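Local coordinates for putative major capsid protein (Cafeteriavirus-dependent mavirus, PDB 6G44) that probably builds the shell of the virophage particle as its major capsid protein, a double jelly-roll that assembles as a trimer, at residues Ile293-Asn298 with Glu471-Arg476; Met334-Val339 with Val425-Pro430; Leu359-Asp364 with Met450-Thr455; Leu373-Leu378 with Lys389-Phe394. One frame throughout, in Å; residues are numbered along the deposited sequence.

Contact 1: residues Ile293-Asn298 with Glu471-Arg476; sequences ISLEGN and EVFSIR
Strands 293-298 and 471-476 pair antiparallel within one sheet of the double jelly-roll, and a classic beta bulge interrupts their ladder. Glu296 and Gly297 both face Val472, whose carbonyl O takes a bond from Glu296 N (2.8 Å) and a weak one from Gly297 N. At the bulge the Glu296 side chain points toward the partner strand; the Glu296 chain folds back at chi2 (-67°), laying CG against Ser474 and bringing OE2 to two donors. Ser474 OG gives a 2.6 Å bond to the anti lone pair of Glu296 OE2; a small hydroxyl suits this buried place. On the face carrying Ile293, Leu295 and Phe473, Leu295 CD1 sits over the Phe473 ring, 4.0 Å from its centroid, a CH-pi contact near the rim. Helix 123-130 packs against Ile293 and Phe473 here. Arg476, whose NE bonds to Asn330, crosses Glu296 at about a right angle, the carboxylate and guanidinium planes 65° apart; Arg476 NH2 makes a 2.8 Å salt bridge to Glu296 OE2, approaching nearly in line with the C-O bond.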
loop_
_atom_site.group_PDB
_atom_site.type_symbol
_atom_site.label_atom_id
_atom_site.label_comp_id
_atom_site.label_asym_id
_atom_site.label_seq_id
_atom_site.Cartn_x
_atom_site.Cartn_y
_atom_site.Cartn_z
ATOM N N ILE C 293 -13.802 20.903 -15.554
ATOM C CA ILE C 293 -14.208 19.659 -16.219
ATOM C C ILE C 293 -15.515 19.950 -16.923
ATOM O O ILE C 293 -16.464 20.465 -16.290
ATOM C CB ILE C 293 -14.398 18.515 -15.212
ATOM C CG1 ILE C 293 -13.055 18.061 -14.620
ATOM C CG2 ILE C 293 -15.047 17.315 -15.890
ATOM C CD1 ILE C 293 -12.321 19.014 -13.698
ATOM N N SER C 294 -15.594 19.592 -18.199
ATOM C CA SER C 294 -16.740 19.923 -19.067
ATOM C C SER C 294 -17.095 18.732 -19.932
ATOM O O SER C 294 -16.193 18.088 -20.435
ATOM C CB SER C 294 -16.376 21.075 -20.015
ATOM O OG SER C 294 -15.976 22.244 -19.326
ATOM N N LEU C 295 -18.386 18.507 -20.167
ATOM C CA LEU C 295 -18.826 17.562 -21.183
ATOM C C LEU C 295 -18.684 18.282 -22.524
ATOM O O LEU C 295 -19.321 19.320 -22.761
ATOM C CB LEU C 295 -20.274 17.153 -20.933
ATOM C CG LEU C 295 -20.860 16.215 -22.009
ATOM C CD1 LEU C 295 -20.143 14.872 -21.984
ATOM C CD2 LEU C 295 -22.342 16.070 -21.758
ATOM N N GLU C 296 -17.823 17.765 -23.381
ATOM C CA GLU C 296 -17.576 18.378 -24.693
ATOM C C GLU C 296 -18.514 17.868 -25.764
ATOM O O GLU C 296 -18.853 18.608 -26.705
ATOM C CB GLU C 296 -16.155 18.143 -25.154
ATOM C CG GLU C 296 -15.125 18.874 -24.347
ATOM C CD GLU C 296 -15.179 20.385 -24.488
ATOM O OE1 GLU C 296 -15.704 20.922 -25.509
ATOM O OE2 GLU C 296 -14.673 21.032 -23.554
ATOM N N GLY C 297 -18.918 16.613 -25.657
ATOM C CA GLY C 297 -19.827 16.035 -26.630
ATOM C C GLY C 297 -20.403 14.743 -26.146
ATOM O O GLY C 297 -19.806 14.024 -25.325
ATOM N N ASN C 298 -21.596 14.443 -26.633
ATOM C CA ASN C 298 -22.213 13.174 -26.337
ATOM C C ASN C 298 -23.056 12.725 -27.516
ATOM O O ASN C 298 -23.462 13.540 -28.350
ATOM C CB ASN C 298 -23.034 13.235 -25.050
ATOM C CG ASN C 298 -24.238 14.122 -25.167
ATOM O OD1 ASN C 298 -25.331 13.650 -25.467
ATOM N ND2 ASN C 298 -24.043 15.413 -24.963
ATOM N N GLU C 471 -19.715 9.687 -24.068
ATOM C CA GLU C 471 -19.449 11.019 -23.555
ATOM C C GLU C 471 -17.957 11.278 -23.638
ATOM O O GLU C 471 -17.143 10.387 -23.317
ATOM C CB GLU C 471 -19.888 11.152 -22.107
ATOM C CG GLU C 471 -21.400 11.080 -21.888
ATOM C CD GLU C 471 -21.769 11.245 -20.419
ATOM O OE1 GLU C 471 -21.378 10.349 -19.640
ATOM O OE2 GLU C 471 -22.432 12.257 -20.038
ATOM N N VAL C 472 -17.599 12.480 -24.075
ATOM C CA VAL C 472 -16.216 12.948 -24.133
ATOM C C VAL C 472 -16.142 14.174 -23.247
ATOM O O VAL C 472 -16.847 15.163 -23.482
ATOM C CB VAL C 472 -15.750 13.266 -25.566
ATOM C CG1 VAL C 472 -14.296 13.733 -25.570
ATOM C CG2 VAL C 472 -15.964 12.034 -26.429
ATOM N N PHE C 473 -15.319 14.085 -22.203
ATOM C CA PHE C 473 -15.121 15.193 -21.282
ATOM C C PHE C 473 -13.777 15.829 -21.517
ATOM O O PHE C 473 -12.832 15.148 -21.906
ATOM C CB PHE C 473 -15.148 14.716 -19.840
ATOM C CG PHE C 473 -16.453 14.125 -19.428
ATOM C CD1 PHE C 473 -16.688 12.770 -19.591
ATOM C CD2 PHE C 473 -17.453 14.917 -18.883
ATOM C CE1 PHE C 473 -17.890 12.196 -19.203
ATOM C CE2 PHE C 473 -18.682 14.339 -18.519
ATOM C CZ PHE C 473 -18.881 12.983 -18.675
ATOM N N SER C 474 -13.690 17.140 -21.305
ATOM C CA SER C 474 -12.396 17.834 -21.253
ATOM C C SER C 474 -12.066 18.175 -19.821
ATOM O O SER C 474 -12.960 18.488 -19.039
ATOM C CB SER C 474 -12.380 19.106 -22.075
ATOM O OG SER C 474 -13.370 19.988 -21.618
ATOM N N ILE C 475 -10.768 18.164 -19.513
ATOM C CA ILE C 475 -10.261 18.637 -18.244
ATOM C C ILE C 475 -9.307 19.747 -18.605
ATOM O O ILE C 475 -8.268 19.498 -19.220
ATOM C CB ILE C 475 -9.560 17.530 -17.431
ATOM C CG1 ILE C 475 -10.552 16.382 -17.174
ATOM C CG2 ILE C 475 -9.046 18.104 -16.115
ATOM C CD1 ILE C 475 -10.284 15.108 -17.921
ATOM N N ARG C 476 -9.655 20.988 -18.253
ATOM C CA ARG C 476 -8.833 22.140 -18.605
ATOM C C ARG C 476 -8.132 22.734 -17.386
ATOM O O ARG C 476 -8.719 22.831 -16.302
ATOM C CB ARG C 476 -9.675 23.243 -19.238
ATOM C CG ARG C 476 -10.101 22.963 -20.662
ATOM C CD ARG C 476 -10.834 24.185 -21.180
ATOM N NE ARG C 476 -10.963 24.155 -22.629
ATOM C CZ ARG C 476 -12.000 23.650 -23.291
ATOM N NH1 ARG C 476 -11.998 23.699 -24.620
ATOM N NH2 ARG C 476 -13.030 23.105 -22.659
HETATM O O HOH W 1 -14.754 24.101 -20.245
HETATM O O HOH W 2 -14.810 23.588 -25.515
#

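Contact 2: residues Met334-Val339 with Val425-Pro430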
loop_
_atom_site.group_PDB
_atom_site.type_symbol
_atom_site.label_atom_id
_atom_site.label_comp_id
_atom_site.label_asym_id
_atom_site.label_seq_id
_atom_site.Cartn_x
_atom_site.Cartn_y
_atom_site.Cartn_z
ATOM N N MET C 334 -6.437 17.423 -20.803
ATOM C CA MET C 334 -6.775 16.006 -20.826
ATOM C C MET C 334 -8.210 15.819 -21.282
ATOM O O MET C 334 -9.048 16.704 -21.122
ATOM C CB MET C 334 -6.562 15.361 -19.441
ATOM C CG MET C 334 -6.597 13.822 -19.444
ATOM S SD MET C 334 -6.280 13.044 -17.825
ATOM C CE MET C 334 -4.558 13.395 -17.579
ATOM N N PHE C 335 -8.473 14.644 -21.843
ATOM C CA PHE C 335 -9.782 14.196 -22.216
ATOM C C PHE C 335 -10.109 12.896 -21.524
ATOM O O PHE C 335 -9.201 12.138 -21.158
ATOM C CB PHE C 335 -9.849 13.969 -23.744
ATOM C CG PHE C 335 -9.642 15.219 -24.534
ATOM C CD1 PHE C 335 -10.739 16.018 -24.807
ATOM C CD2 PHE C 335 -8.383 15.604 -24.961
ATOM C CE1 PHE C 335 -10.595 17.194 -25.515
ATOM C CE2 PHE C 335 -8.237 16.797 -25.693
ATOM C CZ PHE C 335 -9.352 17.566 -25.947
ATOM N N ALA C 336 -11.397 12.634 -21.361
ATOM C CA ALA C 336 -11.865 11.349 -20.811
ATOM C C ALA C 336 -13.014 10.850 -21.678
ATOM O O ALA C 336 -13.954 11.618 -21.971
ATOM C CB ALA C 336 -12.297 11.471 -19.361
ATOM N N VAL C 337 -12.959 9.585 -22.054
ATOM C CA VAL C 337 -13.982 8.949 -22.884
ATOM C C VAL C 337 -14.625 7.837 -22.080
ATOM O O VAL C 337 -13.923 6.988 -21.502
ATOM C CB VAL C 337 -13.357 8.358 -24.162
ATOM C CG1 VAL C 337 -14.436 7.729 -25.045
ATOM C CG2 VAL C 337 -12.598 9.419 -24.920
ATOM N N MET C 338 -15.955 7.809 -22.055
ATOM C CA MET C 338 -16.670 6.727 -21.407
ATOM C C MET C 338 -17.984 6.514 -22.128
ATOM O O MET C 338 -18.533 7.466 -22.684
ATOM C CB MET C 338 -16.845 6.998 -19.904
ATOM C CG MET C 338 -17.940 7.893 -19.419
ATOM S SD MET C 338 -18.049 7.841 -17.583
ATOM C CE MET C 338 -16.775 8.988 -17.172
ATOM N N VAL C 339 -18.475 5.286 -22.108
ATOM C CA VAL C 339 -19.758 4.924 -22.700
ATOM C C VAL C 339 -20.632 4.381 -21.582
ATOM O O VAL C 339 -20.340 3.318 -21.048
ATOM C CB VAL C 339 -19.561 3.899 -23.819
ATOM C CG1 VAL C 339 -20.923 3.486 -24.402
ATOM C CG2 VAL C 339 -18.659 4.440 -24.917
ATOM N N VAL C 425 -13.071 3.731 -18.642
ATOM C CA VAL C 425 -12.855 5.170 -18.826
ATOM C C VAL C 425 -11.471 5.329 -19.407
ATOM O O VAL C 425 -10.505 4.818 -18.841
ATOM C CB VAL C 425 -12.954 5.978 -17.515
ATOM C CG1 VAL C 425 -12.717 7.455 -17.766
ATOM C CG2 VAL C 425 -14.332 5.774 -16.886
ATOM N N ILE C 426 -11.376 6.012 -20.541
ATOM C CA ILE C 426 -10.081 6.209 -21.203
ATOM C C ILE C 426 -9.662 7.671 -21.076
ATOM O O ILE C 426 -10.290 8.551 -21.670
ATOM C CB ILE C 426 -10.060 5.747 -22.672
ATOM C CG1 ILE C 426 -10.416 4.265 -22.773
ATOM C CG2 ILE C 426 -8.686 6.014 -23.294
ATOM C CD1 ILE C 426 -10.773 3.805 -24.178
ATOM N N PHE C 427 -8.607 7.924 -20.327
ATOM C CA PHE C 427 -8.012 9.240 -20.174
ATOM C C PHE C 427 -6.889 9.378 -21.176
ATOM O O PHE C 427 -6.023 8.485 -21.259
ATOM C CB PHE C 427 -7.457 9.436 -18.758
ATOM C CG PHE C 427 -8.509 9.460 -17.681
ATOM C CD1 PHE C 427 -9.201 10.630 -17.398
ATOM C CD2 PHE C 427 -8.806 8.324 -16.910
ATOM C CE1 PHE C 427 -10.146 10.665 -16.386
ATOM C CE2 PHE C 427 -9.744 8.377 -15.886
ATOM C CZ PHE C 427 -10.436 9.551 -15.647
ATOM N N PHE C 428 -6.895 10.447 -21.987
ATOM C CA PHE C 428 -5.778 10.720 -22.918
ATOM C C PHE C 428 -5.514 12.215 -23.019
ATOM O O PHE C 428 -6.429 13.024 -22.823
ATOM C CB PHE C 428 -6.006 10.091 -24.311
ATOM C CG PHE C 428 -7.044 10.798 -25.155
ATOM C CD1 PHE C 428 -6.680 11.821 -26.016
ATOM C CD2 PHE C 428 -8.389 10.397 -25.137
ATOM C CE1 PHE C 428 -7.637 12.484 -26.775
ATOM C CE2 PHE C 428 -9.329 11.034 -25.917
ATOM C CZ PHE C 428 -8.955 12.091 -26.741
ATOM N N ARG C 429 -4.252 12.560 -23.233
ATOM C CA ARG C 429 -3.795 13.950 -23.339
ATOM C C ARG C 429 -3.534 14.266 -24.816
ATOM O O ARG C 429 -3.277 13.357 -25.609
ATOM C CB ARG C 429 -2.488 14.112 -22.571
ATOM C CG ARG C 429 -2.568 13.792 -21.091
ATOM C CD ARG C 429 -1.204 13.910 -20.482
ATOM N NE ARG C 429 -1.168 13.559 -19.065
ATOM C CZ ARG C 429 -1.389 14.390 -18.061
ATOM N NH1 ARG C 429 -1.641 15.673 -18.271
ATOM N NH2 ARG C 429 -1.296 13.954 -16.813
ATOM N N PRO C 430 -3.512 15.540 -25.195
ATOM C CA PRO C 430 -3.171 15.854 -26.594
ATOM C C PRO C 430 -1.778 15.333 -26.987
ATOM O O PRO C 430 -1.570 14.900 -28.135
ATOM C CB PRO C 430 -3.285 17.382 -26.654
ATOM C CG PRO C 430 -3.349 17.854 -25.273
ATOM C CD PRO C 430 -3.885 16.742 -24.426
#
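Phe335 and Phe428 form the dense end of this contact. The Phe335 CB lies over one face of the Phe428 ring, a CH-pi contact with CB 3.8 Å from the centroid, while the two rings, tilted by 21°, are slid so far apart that they barely overlap. Phe428 holds CG between its backbone N and carbonyl carbon (chi1 74°), which leans the ring back over strand 334-339; Val337 CG2, a compact branch, meets the same ring at its edge, 3.8 Å from Phe428 CE2. The strands belong to an antiparallel jelly-roll sheet, joined by two hydrogen-bonded pairs, Phe335 with Phe428 and Val337 with Ile426. Beyond Phe428 the second segment leaves the strand, and packing passes to the partly exposed Arg429. Met334, long and unbranched, spans both parts: SD makes an oblique Met-aromatic contact with buried Phe427, 3.8 Å from CD1, and CE rests 3.4 Å from Arg429 CZ, centred over the guanidinium face. The NE of Arg429 is bonded to Asn385, with a sulfate near in a long, weak ion pair.

Contact 3: residues Leu359-Asp364 with Met450-Thr455; sequences LEIKVD and MQVQAT
Met450 reaches across to strand 359-363 in a regular antiparallel pairing, held by backbone bonds both ways between Glu360 and Gln453 and between Lys362 and Gln451. Its CB lies 3.8 Å from Lys362 O and its CG 3.5 Å from the same oxygen, with CG also beside Ile361 CG2. With CG anti to the backbone N (chi1 -179°) the chain runs straight out to SD, and a turn at chi3 (-83°) brings CE to 4.0 Å from Val363 CG2; a long unbranched thioether can follow such a path between branched neighbours. Along the same face Ile361 CD1 touches Val452 CG2 (3.8 Å), the two side chains lying alongside, and Leu359 CD1 touches Val452 CG1. Glu360, Lys362, Gln451 and Gln453 occupy the other, partly exposed face, where polar ends can reach water; Gln451 NE2 is bonded to Thr323 O. In this jelly-roll sheet strand 448-457 lies between strands 319-328 and 355-363, and the apolar face packs onto the opposing sheet, with Leu359 on Val337 and Ile426, Ile361 on Phe428, and Met450 on Phe335 and Phe428.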
loop_
_atom_site.group_PDB
_atom_site.type_symbol
_atom_site.label_atom_id
_atom_site.label_comp_id
_atom_site.label_asym_id
_atom_site.label_seq_id
_atom_site.Cartn_x
_atom_site.Cartn_y
_atom_site.Cartn_z
ATOM N N LEU C 359 -10.795 2.710 -30.115
ATOM C CA LEU C 359 -10.920 4.146 -30.076
ATOM C C LEU C 359 -10.257 4.731 -31.302
ATOM O O LEU C 359 -9.152 4.325 -31.635
ATOM C CB LEU C 359 -10.256 4.663 -28.790
ATOM C CG LEU C 359 -10.566 6.069 -28.342
ATOM C CD1 LEU C 359 -12.048 6.259 -28.043
ATOM C CD2 LEU C 359 -9.727 6.384 -27.112
ATOM N N GLU C 360 -10.936 5.652 -31.984
ATOM C CA GLU C 360 -10.317 6.417 -33.069
ATOM C C GLU C 360 -10.638 7.893 -32.869
ATOM O O GLU C 360 -11.790 8.256 -32.668
ATOM C CB GLU C 360 -10.803 5.926 -34.440
ATOM C CG GLU C 360 -10.433 4.467 -34.697
ATOM C CD GLU C 360 -10.697 3.983 -36.117
ATOM O OE1 GLU C 360 -10.673 2.733 -36.311
ATOM O OE2 GLU C 360 -10.905 4.813 -37.027
ATOM N N ILE C 361 -9.591 8.719 -32.931
ATOM C CA ILE C 361 -9.668 10.147 -32.672
ATOM C C ILE C 361 -9.310 10.918 -33.965
ATOM O O ILE C 361 -8.352 10.587 -34.628
ATOM C CB ILE C 361 -8.684 10.604 -31.578
ATOM C CG1 ILE C 361 -8.714 9.710 -30.326
ATOM C CG2 ILE C 361 -8.959 12.072 -31.217
ATOM C CD1 ILE C 361 -10.016 9.710 -29.590
ATOM N N LYS C 362 -10.117 11.929 -34.290
ATOM C CA LYS C 362 -9.791 12.904 -35.351
ATOM C C LYS C 362 -9.545 14.236 -34.666
ATOM O O LYS C 362 -10.354 14.642 -33.844
ATOM C CB LYS C 362 -10.953 13.022 -36.320
ATOM C CG LYS C 362 -10.883 14.210 -37.274
ATOM C CD LYS C 362 -12.048 14.143 -38.259
ATOM C CE LYS C 362 -12.004 15.271 -39.280
ATOM N NZ LYS C 362 -12.054 16.622 -38.640
ATOM N N VAL C 363 -8.433 14.901 -34.982
ATOM C CA VAL C 363 -8.212 16.286 -34.542
ATOM C C VAL C 363 -7.874 17.072 -35.796
ATOM O O VAL C 363 -6.862 16.790 -36.429
ATOM C CB VAL C 363 -7.090 16.442 -33.502
ATOM C CG1 VAL C 363 -6.865 17.918 -33.152
ATOM C CG2 VAL C 363 -7.405 15.645 -32.237
ATOM N N ASP C 364 -8.713 18.054 -36.130
ATOM C CA ASP C 364 -8.542 18.852 -37.362
ATOM C C ASP C 364 -8.455 17.880 -38.559
ATOM O O ASP C 364 -9.321 17.014 -38.669
ATOM C CB ASP C 364 -7.353 19.820 -37.194
ATOM C CG ASP C 364 -7.541 20.793 -36.036
ATOM O OD1 ASP C 364 -8.692 21.012 -35.616
ATOM O OD2 ASP C 364 -6.527 21.368 -35.569
ATOM N N MET C 450 -12.494 18.195 -32.816
ATOM C CA MET C 450 -12.257 16.788 -32.481
ATOM C C MET C 450 -13.511 15.951 -32.732
ATOM O O MET C 450 -14.618 16.374 -32.456
ATOM C CB MET C 450 -11.832 16.669 -31.011
ATOM C CG MET C 450 -11.540 15.234 -30.559
ATOM S SD MET C 450 -11.156 15.057 -28.788
ATOM C CE MET C 450 -9.450 15.479 -28.852
ATOM N N GLN C 451 -13.297 14.709 -33.173
ATOM C CA GLN C 451 -14.338 13.722 -33.254
ATOM C C GLN C 451 -13.777 12.434 -32.639
ATOM O O GLN C 451 -12.612 12.103 -32.846
ATOM C CB GLN C 451 -14.716 13.497 -34.724
ATOM C CG GLN C 451 -15.923 12.613 -34.964
ATOM C CD GLN C 451 -16.483 12.792 -36.373
ATOM O OE1 GLN C 451 -15.742 12.725 -37.348
ATOM N NE2 GLN C 451 -17.781 13.035 -36.475
ATOM N N VAL C 452 -14.618 11.752 -31.869
ATOM C CA VAL C 452 -14.240 10.499 -31.186
ATOM C C VAL C 452 -15.173 9.377 -31.610
ATOM O O VAL C 452 -16.379 9.508 -31.478
ATOM C CB VAL C 452 -14.300 10.696 -29.655
ATOM C CG1 VAL C 452 -14.071 9.383 -28.911
ATOM C CG2 VAL C 452 -13.264 11.740 -29.236
ATOM N N GLN C 453 -14.592 8.274 -32.086
ATOM C CA GLN C 453 -15.317 7.034 -32.379
ATOM C C GLN C 453 -14.916 6.008 -31.309
ATOM O O GLN C 453 -13.721 5.820 -31.098
ATOM C CB GLN C 453 -14.915 6.520 -33.757
ATOM C CG GLN C 453 -15.508 5.166 -34.123
ATOM C CD GLN C 453 -14.830 4.523 -35.304
ATOM O OE1 GLN C 453 -13.961 3.672 -35.144
ATOM N NE2 GLN C 453 -15.185 4.976 -36.509
ATOM N N ALA C 454 -15.887 5.392 -30.655
ATOM C CA ALA C 454 -15.631 4.322 -29.688
ATOM C C ALA C 454 -16.332 3.063 -30.160
ATOM O O ALA C 454 -17.511 3.127 -30.511
ATOM C CB ALA C 454 -16.158 4.692 -28.311
ATOM N N THR C 455 -15.619 1.942 -30.140
ATOM C CA THR C 455 -16.180 0.622 -30.378
ATOM C C THR C 455 -16.238 -0.085 -29.025
ATOM O O THR C 455 -15.237 -0.079 -28.275
ATOM C CB THR C 455 -15.317 -0.158 -31.394
ATOM O OG1 THR C 455 -15.137 0.630 -32.590
ATOM C CG2 THR C 455 -15.964 -1.472 -31.755
HETATM O O HOH W 3 -12.754 9.779 -35.139
#

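Contact 4: residues Leu373-Leu378 with Lys389-Phe394. With SO4 (sulfate ion), chain Z.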
loop_
_atom_site.group_PDB
_atom_site.type_symbol
_atom_site.label_atom_id
_atom_site.label_comp_id
_atom_site.label_asym_id
_atom_site.label_seq_id
_atom_site.Cartn_x
_atom_site.Cartn_y
_atom_site.Cartn_z
ATOM N N LEU C 373 -4.710 0.517 -31.782
ATOM C CA LEU C 373 -4.732 0.052 -30.382
ATOM C C LEU C 373 -5.845 -0.925 -30.101
ATOM O O LEU C 373 -6.965 -0.745 -30.574
ATOM C CB LEU C 373 -4.915 1.234 -29.427
ATOM C CG LEU C 373 -3.808 2.288 -29.468
ATOM C CD1 LEU C 373 -4.058 3.304 -28.355
ATOM C CD2 LEU C 373 -2.382 1.708 -29.379
ATOM N N GLU C 374 -5.536 -1.951 -29.323
ATOM C CA GLU C 374 -6.534 -2.893 -28.852
ATOM C C GLU C 374 -6.788 -2.604 -27.360
ATOM O O GLU C 374 -6.199 -1.683 -26.788
ATOM C CB GLU C 374 -6.163 -4.354 -29.167
ATOM C CG GLU C 374 -4.685 -4.732 -29.282
ATOM C CD GLU C 374 -3.912 -4.687 -27.973
ATOM O OE1 GLU C 374 -4.436 -4.189 -26.961
ATOM O OE2 GLU C 374 -2.746 -5.156 -27.951
ATOM N N GLN C 375 -7.646 -3.386 -26.748
ATOM C CA GLN C 375 -8.170 -3.040 -25.428
ATOM C C GLN C 375 -7.082 -2.955 -24.360
ATOM O O GLN C 375 -7.100 -2.030 -23.516
ATOM C CB GLN C 375 -9.285 -4.007 -25.012
ATOM C CG GLN C 375 -10.065 -3.524 -23.812
ATOM C CD GLN C 375 -11.279 -4.379 -23.543
ATOM O OE1 GLN C 375 -11.210 -5.606 -23.476
ATOM N NE2 GLN C 375 -12.398 -3.717 -23.350
ATOM N N GLN C 376 -6.130 -3.872 -24.367
ATOM C CA GLN C 376 -5.028 -3.848 -23.399
ATOM C C GLN C 376 -4.197 -2.568 -23.553
ATOM O O GLN C 376 -3.832 -1.948 -22.562
ATOM C CB GLN C 376 -4.135 -5.069 -23.546
ATOM C CG GLN C 376 -3.086 -5.167 -22.444
ATOM C CD GLN C 376 -3.683 -5.435 -21.051
ATOM O OE1 GLN C 376 -3.289 -4.815 -20.050
ATOM N NE2 GLN C 376 -4.621 -6.334 -20.987
ATOM N N GLN C 377 -3.950 -2.142 -24.791
ATOM C CA GLN C 377 -3.213 -0.904 -25.007
ATOM C C GLN C 377 -4.030 0.291 -24.581
ATOM O O GLN C 377 -3.473 1.269 -24.092
ATOM C CB GLN C 377 -2.801 -0.788 -26.466
ATOM C CG GLN C 377 -1.768 -1.820 -26.882
ATOM C CD GLN C 377 -1.633 -1.934 -28.396
ATOM O OE1 GLN C 377 -2.612 -2.198 -29.088
ATOM N NE2 GLN C 377 -0.414 -1.708 -28.918
ATOM N N LEU C 378 -5.339 0.264 -24.807
ATOM C CA LEU C 378 -6.215 1.356 -24.320
ATOM C C LEU C 378 -6.168 1.458 -22.785
ATOM O O LEU C 378 -6.174 2.557 -22.218
ATOM C CB LEU C 378 -7.636 1.172 -24.821
ATOM C CG LEU C 378 -7.801 1.345 -26.346
ATOM C CD1 LEU C 378 -9.227 0.968 -26.703
ATOM C CD2 LEU C 378 -7.440 2.724 -26.834
ATOM N N LYS C 389 -7.800 1.373 -11.671
ATOM C CA LYS C 389 -8.476 0.099 -11.457
ATOM C C LYS C 389 -7.898 -1.022 -12.312
ATOM O O LYS C 389 -7.208 -0.778 -13.296
ATOM C CB LYS C 389 -9.980 0.207 -11.717
ATOM C CG LYS C 389 -10.679 1.242 -10.849
ATOM C CD LYS C 389 -10.477 1.007 -9.365
ATOM C CE LYS C 389 -11.151 -0.264 -8.875
ATOM N NZ LYS C 389 -10.785 -0.574 -7.472
ATOM N N ARG C 390 -8.210 -2.240 -11.894
ATOM C CA ARG C 390 -7.722 -3.475 -12.554
ATOM C C ARG C 390 -8.265 -3.616 -13.980
ATOM O O ARG C 390 -9.323 -3.064 -14.324
ATOM C CB ARG C 390 -8.081 -4.705 -11.733
ATOM C CG ARG C 390 -9.582 -4.970 -11.669
ATOM C CD ARG C 390 -9.994 -6.055 -10.698
ATOM N NE ARG C 390 -9.761 -5.643 -9.321
ATOM C CZ ARG C 390 -10.112 -6.378 -8.286
ATOM N NH1 ARG C 390 -10.709 -7.527 -8.473
ATOM N NH2 ARG C 390 -9.921 -5.941 -7.042
ATOM N N PHE C 391 -7.555 -4.388 -14.803
ATOM C CA PHE C 391 -7.939 -4.577 -16.195
ATOM C C PHE C 391 -9.333 -5.220 -16.353
ATOM O O PHE C 391 -10.093 -4.827 -17.242
ATOM C CB PHE C 391 -6.877 -5.402 -16.937
ATOM C CG PHE C 391 -7.175 -5.596 -18.396
ATOM C CD1 PHE C 391 -7.299 -4.492 -19.246
ATOM C CD2 PHE C 391 -7.369 -6.857 -18.927
ATOM C CE1 PHE C 391 -7.592 -4.640 -20.606
ATOM C CE2 PHE C 391 -7.665 -7.007 -20.273
ATOM C CZ PHE C 391 -7.768 -5.918 -21.100
ATOM N N SER C 392 -9.673 -6.177 -15.495
ATOM C CA SER C 392 -10.981 -6.864 -15.555
ATOM C C SER C 392 -12.152 -5.917 -15.276
ATOM O O SER C 392 -13.263 -6.228 -15.679
ATOM C CB SER C 392 -11.045 -8.066 -14.610
ATOM O OG SER C 392 -10.810 -7.691 -13.287
ATOM N N CYS C 393 -11.910 -4.792 -14.617
ATOM C CA CYS C 393 -12.927 -3.748 -14.477
ATOM C C CYS C 393 -13.036 -2.988 -15.778
ATOM O O CYS C 393 -14.088 -3.000 -16.423
ATOM C CB CYS C 393 -12.521 -2.839 -13.338
ATOM S SG CYS C 393 -13.497 -1.329 -13.170
ATOM N N PHE C 394 -11.917 -2.385 -16.180
ATOM C CA PHE C 394 -11.828 -1.624 -17.430
ATOM C C PHE C 394 -12.386 -2.339 -18.644
ATOM O O PHE C 394 -13.098 -1.762 -19.456
ATOM C CB PHE C 394 -10.360 -1.262 -17.677
ATOM C CG PHE C 394 -10.118 -0.481 -18.936
ATOM C CD1 PHE C 394 -9.898 -1.134 -20.155
ATOM C CD2 PHE C 394 -10.082 0.891 -18.900
ATOM C CE1 PHE C 394 -9.667 -0.433 -21.302
ATOM C CE2 PHE C 394 -9.850 1.615 -20.066
ATOM C CZ PHE C 394 -9.642 0.945 -21.254
HETATM S S SO4 Z . -7.867 -2.777 -8.078
HETATM O O1 SO4 Z . -8.924 -2.872 -9.072
HETATM O O2 SO4 Z . -7.908 -3.927 -7.189
HETATM O O3 SO4 Z . -8.065 -1.523 -7.283
HETATM O O4 SO4 Z . -6.552 -2.694 -8.769
#
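Sulfate O1 is gripped by Arg390 NE at 2.9 Å and by Arg390 N at 3.0 Å, with a weak third bond from Lys389 NZ. Arg390 NH2 donates to O2 and Lys389 NZ to O3, each at 2.9 Å, and the sulfur lies in the guanidinium plane, at its edge. The sulfate, probably from the crystallisation liquor, also bonds to Ser172 of the second subunit. Arg390 is the N-cap of helix 391-394, which presents two aromatic residues to helix 375-384. Gln376 bends at chi2 (67°) to set NE2 over the centre of the Phe391 ring, 3.1 Å above its plane, the amide turned 47° from the ring. Phe394 CE1 lies 3.7 Å from Gln375 O, and CZ meets Leu378 CB. A capping box of Glu374 and Gln377 starts helix 375-384. The helices thus meet through rings, aliphatic carbon, the Gln376 amide nitrogen and the Gln375 carbonyl, whereas the basic groups lie apart at a subunit boundary, where Glu150, salt-bridged to Lys389 NZ, and the sulfate probably offset the positive charge of Lys389 and Arg390.

Contacts 1 and 2 share a sheet: strand 334-341 lies beside strand 464-482, with Phe473 N 2.8 Å from Ala336 O. Contact 3 belongs to the facing sheet, and its apolar side meets contact 2 in the core of the sandwich; it also touches contact 1, Val452 CB lying 3.9 Å from Val472 CG2. Contact 4 stands at one end of this core, reaching it through Phe394 and Leu378, and does not touch contact 1. Chemistry follows place: contact 2 is almost wholly buried and apolar, contact 3 has one buried and one polar face, contact 1 is partly buried and adds a salt bridge beside its bulge, and contact 4, also buried, joins two helices through rings, glutamine groups and a backbone carbonyl, beside the second subunit.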